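Local coordinates for KLLA0C04147p (Kluyveromyces lactis, PDB 5H2A), which probably binds and transfers sterols, as members of the oxysterol-binding protein family do, and is represented here by its N-terminal ankyrin-repeat domain, at residues K90-Q93 / D94-P98; F160-A163 / F164-D168. All blocks are in the same frame, centred on the assembly; numbering follows the deposited sequence.

Interaction 1. Residues K90-Q93 / D94-P98; sequences KQDQ and DGNTP
From D92 to G95 the backbone makes a type I beta turn, closed by G95 N bonding to D92 O and followed by a classic G1 bulge at G95, where D92 N bonds to N96 O at 2.9 Å; this loop leads into the TPLH sequence that starts helix 98-104, in what is predicted to be an ankyrin repeat. D92 OD1 makes an Asx turn with D94 N at 2.8 Å and also takes N96 N at 3.0 Å, the donors arriving from opposite faces of the carboxylate plane; CG sits between backbone N and carbonyl carbon (chi1 68°), which swings OD1 over the turn. Without the carboxylate, as with an alanine here, the amides of D94 and N96 would probably lose their shared acceptor and the turn be freer to flex. The bulge gives G95 a phi of +80°, where a CB would jam against the carbonyl O of D94; glycine suits the place. Q91, extended beyond CG, reaches back: NE2 meets G95 O at 3.0 Å, nearly straight (168°), with that oxygen in the amide's own plane. N96 OD1 pairs with N126 and N96 O with H56 NE2. T97, the N-cap residue of helix 98-104, caps a backbone N of its first turn and also bonds through OG1 to H100 ND1. One water donates to D92 OD2 at 2.6 Å and to D94 OD2, bridging two like charges, and accepts from N96 ND2.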
loop_
_atom_site.group_PDB
_atom_site.type_symbol
_atom_site.label_atom_id
_atom_site.label_comp_id
_atom_site.label_asym_id
_atom_site.label_seq_id
_atom_site.Cartn_x
_atom_site.Cartn_y
_atom_site.Cartn_z
ATOM N N LYS A 90 6.721 -1.319 8.259
ATOM C CA LYS A 90 6.551 -1.076 9.697
ATOM C C LYS A 90 6.868 0.370 10.080
ATOM O O LYS A 90 7.916 0.915 9.726
ATOM C CB LYS A 90 7.463 -2.036 10.480
ATOM C CG LYS A 90 7.523 -1.781 11.995
ATOM C CD LYS A 90 6.186 -2.038 12.683
ATOM C CE LYS A 90 6.304 -1.754 14.198
ATOM N NZ LYS A 90 4.998 -1.931 14.893
ATOM N N GLN A 91 5.979 0.989 10.851
ATOM C CA GLN A 91 6.224 2.329 11.365
ATOM C C GLN A 91 6.720 2.264 12.805
ATOM O O GLN A 91 6.152 1.536 13.629
ATOM C CB GLN A 91 4.952 3.172 11.288
ATOM C CG GLN A 91 4.520 3.513 9.870
ATOM C CD GLN A 91 3.221 4.284 9.877
ATOM O OE1 GLN A 91 2.151 3.688 9.928
ATOM N NE2 GLN A 91 3.311 5.609 9.881
ATOM N N ASP A 92 7.766 3.034 13.105
ATOM C CA ASP A 92 8.353 3.084 14.440
ATOM C C ASP A 92 7.588 4.099 15.297
ATOM O O ASP A 92 6.485 4.519 14.944
ATOM C CB ASP A 92 9.857 3.393 14.346
ATOM C CG ASP A 92 10.160 4.821 13.841
ATOM O OD1 ASP A 92 9.262 5.693 13.799
ATOM O OD2 ASP A 92 11.339 5.082 13.506
ATOM N N GLN A 93 8.163 4.521 16.426
ATOM C CA GLN A 93 7.418 5.376 17.349
ATOM C C GLN A 93 7.232 6.798 16.839
ATOM O O GLN A 93 6.404 7.520 17.397
ATOM C CB GLN A 93 8.107 5.418 18.719
ATOM C CG GLN A 93 9.550 5.894 18.684
ATOM C CD GLN A 93 10.144 6.036 20.083
ATOM O OE1 GLN A 93 9.485 5.733 21.082
ATOM N NE2 GLN A 93 11.386 6.503 20.161
ATOM N N ASP A 94 7.975 7.214 15.811
ATOM C CA ASP A 94 7.775 8.504 15.154
ATOM C C ASP A 94 6.949 8.389 13.873
ATOM O O ASP A 94 6.808 9.381 13.146
ATOM C CB ASP A 94 9.131 9.147 14.840
ATOM C CG ASP A 94 10.034 9.246 16.077
ATOM O OD1 ASP A 94 9.611 9.863 17.074
ATOM O OD2 ASP A 94 11.159 8.704 16.052
ATOM N N GLY A 95 6.410 7.212 13.577
ATOM C CA GLY A 95 5.712 6.990 12.323
ATOM C C GLY A 95 6.609 6.725 11.128
ATOM O O GLY A 95 6.100 6.615 10.002
ATOM N N ASN A 96 7.918 6.600 11.331
ATOM C CA ASN A 96 8.841 6.403 10.224
ATOM C C ASN A 96 8.952 4.942 9.824
ATOM O O ASN A 96 9.023 4.047 10.677
ATOM C CB ASN A 96 10.215 6.956 10.601
ATOM C CG ASN A 96 10.249 8.473 10.540
ATOM O OD1 ASN A 96 9.664 9.065 9.641
ATOM N ND2 ASN A 96 10.915 9.105 11.506
ATOM N N THR A 97 8.954 4.708 8.517
ATOM C CA THR A 97 9.288 3.422 7.919
ATOM C C THR A 97 10.787 3.359 7.678
ATOM O O THR A 97 11.491 4.384 7.753
ATOM C CB THR A 97 8.550 3.259 6.587
ATOM O OG1 THR A 97 9.017 4.271 5.688
ATOM C CG2 THR A 97 7.033 3.384 6.773
ATOM N N PRO A 98 11.324 2.175 7.346
ATOM C CA PRO A 98 12.751 2.131 6.982
ATOM C C PRO A 98 13.072 3.053 5.824
ATOM O O PRO A 98 14.163 3.625 5.779
ATOM C CB PRO A 98 12.973 0.658 6.616
ATOM C CG PRO A 98 11.941 -0.093 7.478
ATOM C CD PRO A 98 10.730 0.828 7.431
HETATM O O HOH W 1 12.212 7.504 13.765
HETATM O O HOH W 2 12.767 8.091 18.249
#

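Interaction 2. Residues F160-A163 / F164-D168; sequences FRQA and FNNRD
F164 turns its ring edge onto the face of F160, one helical turn earlier, in an edge-to-face stack: F164 CE2 stands 3.6 Å above the centre of the F160 ring, the planes 62° apart. F160 CG lies anti to the backbone N (chi1 -157°), which turns its ring face to F164 CE2. Beside helix 198-204, touching V198 and F202, R161 bends at chi2 and chi3 so that NE and NH2 both reach N165 OD1, NH2 at 2.9 Å, in weak bonds; its firmer partner is E201, through NH1. Q162 NE2 makes a weak bond to N166 OD1 at 3.2 Å; Q162, N165 and N166 are polar, as suits a solvent-facing side. Small A163 touches L172 and H171 of helix 169-176; the two rings also meet L172 and pack on W213, L210 and I214 of helix 208-215. At the helix end, A163 O accepts D168 N at 3.0 Å (172°), and R167 N bonds to F164 O. R167, with positive phi, takes the chain out of the helix and sends its guanidinium to D207, while D168 OD1 receives H171 N as N-cap of the next helix. Helix 139-165 thus finishes in a Schellman motif that passes into an N-cap.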
loop_
_atom_site.group_PDB
_atom_site.type_symbol
_atom_site.label_atom_id
_atom_site.label_comp_id
_atom_site.label_asym_id
_atom_site.label_seq_id
_atom_site.Cartn_x
_atom_site.Cartn_y
_atom_site.Cartn_z
ATOM N N PHE A 160 -3.838 -1.685 -14.264
ATOM C CA PHE A 160 -5.229 -1.397 -13.902
ATOM C C PHE A 160 -6.114 -1.378 -15.148
ATOM O O PHE A 160 -7.162 -2.034 -15.200
ATOM C CB PHE A 160 -5.272 -0.046 -13.169
ATOM C CG PHE A 160 -6.479 0.169 -12.255
ATOM C CD1 PHE A 160 -7.027 -0.859 -11.514
ATOM C CD2 PHE A 160 -6.986 1.457 -12.074
ATOM C CE1 PHE A 160 -8.100 -0.614 -10.646
ATOM C CE2 PHE A 160 -8.048 1.705 -11.212
ATOM C CZ PHE A 160 -8.604 0.671 -10.499
ATOM N N ARG A 161 -5.685 -0.641 -16.176
ATOM C CA ARG A 161 -6.441 -0.571 -17.428
ATOM C C ARG A 161 -6.600 -1.952 -18.062
ATOM O O ARG A 161 -7.674 -2.293 -18.580
ATOM C CB ARG A 161 -5.736 0.408 -18.372
ATOM C CG ARG A 161 -6.401 0.643 -19.728
ATOM C CD ARG A 161 -7.768 1.313 -19.566
ATOM N NE ARG A 161 -8.856 0.344 -19.704
ATOM C CZ ARG A 161 -10.134 0.695 -19.771
ATOM N NH1 ARG A 161 -10.457 1.984 -19.684
ATOM N NH2 ARG A 161 -11.072 -0.232 -19.922
ATOM N N GLN A 162 -5.545 -2.772 -18.008
ATOM C CA GLN A 162 -5.611 -4.129 -18.543
ATOM C C GLN A 162 -6.627 -4.986 -17.789
ATOM O O GLN A 162 -7.365 -5.779 -18.395
ATOM C CB GLN A 162 -4.219 -4.768 -18.483
ATOM C CG GLN A 162 -4.115 -6.066 -19.280
ATOM C CD GLN A 162 -4.468 -5.871 -20.751
ATOM O OE1 GLN A 162 -3.987 -4.938 -21.398
ATOM N NE2 GLN A 162 -5.320 -6.747 -21.281
ATOM N N ALA A 163 -6.660 -4.875 -16.464
ATOM C CA ALA A 163 -7.636 -5.633 -15.695
ATOM C C ALA A 163 -9.059 -5.233 -16.060
ATOM O O ALA A 163 -9.943 -6.095 -16.129
ATOM C CB ALA A 163 -7.402 -5.451 -14.189
ATOM N N PHE A 164 -9.310 -3.933 -16.289
ATOM C CA PHE A 164 -10.630 -3.528 -16.778
ATOM C C PHE A 164 -10.898 -4.108 -18.167
ATOM O O PHE A 164 -12.005 -4.593 -18.438
ATOM C CB PHE A 164 -10.757 -1.998 -16.824
ATOM C CG PHE A 164 -11.021 -1.362 -15.472
ATOM C CD1 PHE A 164 -12.211 -1.593 -14.810
ATOM C CD2 PHE A 164 -10.077 -0.534 -14.886
ATOM C CE1 PHE A 164 -12.467 -1.013 -13.575
ATOM C CE2 PHE A 164 -10.317 0.057 -13.647
ATOM C CZ PHE A 164 -11.510 -0.184 -12.990
ATOM N N ASN A 165 -9.908 -4.034 -19.068
ATOM C CA ASN A 165 -10.092 -4.593 -20.414
ATOM C C ASN A 165 -10.440 -6.073 -20.359
ATOM O O ASN A 165 -11.217 -6.557 -21.189
ATOM C CB ASN A 165 -8.837 -4.390 -21.274
ATOM C CG ASN A 165 -8.601 -2.941 -21.644
ATOM O OD1 ASN A 165 -9.484 -2.106 -21.525
ATOM N ND2 ASN A 165 -7.409 -2.650 -22.131
ATOM N N ASN A 166 -9.901 -6.800 -19.383
ATOM C CA ASN A 166 -10.170 -8.227 -19.208
ATOM C C ASN A 166 -11.401 -8.524 -18.364
ATOM O O ASN A 166 -11.701 -9.705 -18.137
ATOM C CB ASN A 166 -8.956 -8.913 -18.566
ATOM C CG ASN A 166 -7.720 -8.828 -19.430
ATOM O OD1 ASN A 166 -7.815 -8.557 -20.628
ATOM N ND2 ASN A 166 -6.545 -9.074 -18.829
ATOM N N ARG A 167 -12.103 -7.500 -17.864
ATOM C CA ARG A 167 -13.211 -7.691 -16.925
ATOM C C ARG A 167 -12.820 -8.623 -15.778
ATOM O O ARG A 167 -13.598 -9.476 -15.344
ATOM C CB ARG A 167 -14.463 -8.210 -17.642
ATOM C CG ARG A 167 -14.940 -7.330 -18.787
ATOM C CD ARG A 167 -16.203 -7.917 -19.428
ATOM N NE ARG A 167 -17.351 -7.709 -18.553
ATOM C CZ ARG A 167 -18.031 -8.671 -17.949
ATOM N NH1 ARG A 167 -17.702 -9.940 -18.148
ATOM N NH2 ARG A 167 -19.064 -8.360 -17.174
ATOM N N ASP A 168 -11.607 -8.440 -15.257
ATOM C CA ASP A 168 -10.987 -9.415 -14.360
ATOM C C ASP A 168 -11.090 -8.900 -12.923
ATOM O O ASP A 168 -10.208 -8.201 -12.422
ATOM C CB ASP A 168 -9.547 -9.662 -14.802
ATOM C CG ASP A 168 -8.891 -10.816 -14.065
ATOM O OD1 ASP A 168 -9.395 -11.196 -12.992
ATOM O OD2 ASP A 168 -7.859 -11.318 -14.562
#

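In the fold
Both contacts are local and partly buried, yet they lie on opposite sides of the chain's centre, with centres 35 Å apart and nearest atoms about 23 Å apart, so neither touches the other. Interaction 1 shapes a loop between helices 64-74 and 98-104, and its chemistry is mainly polar: a carboxylate, amides and water fix the turn. Interaction 2 belongs to the long helix 139-165, where one face is aromatic and buried against helices 169-176 and 208-215, amides lie on the exposed side, and the arginine reaches helix 198-204. The two share one feature: each includes an N-cap residue just before a helix, T97 before 98-104 and D168 before 169-176.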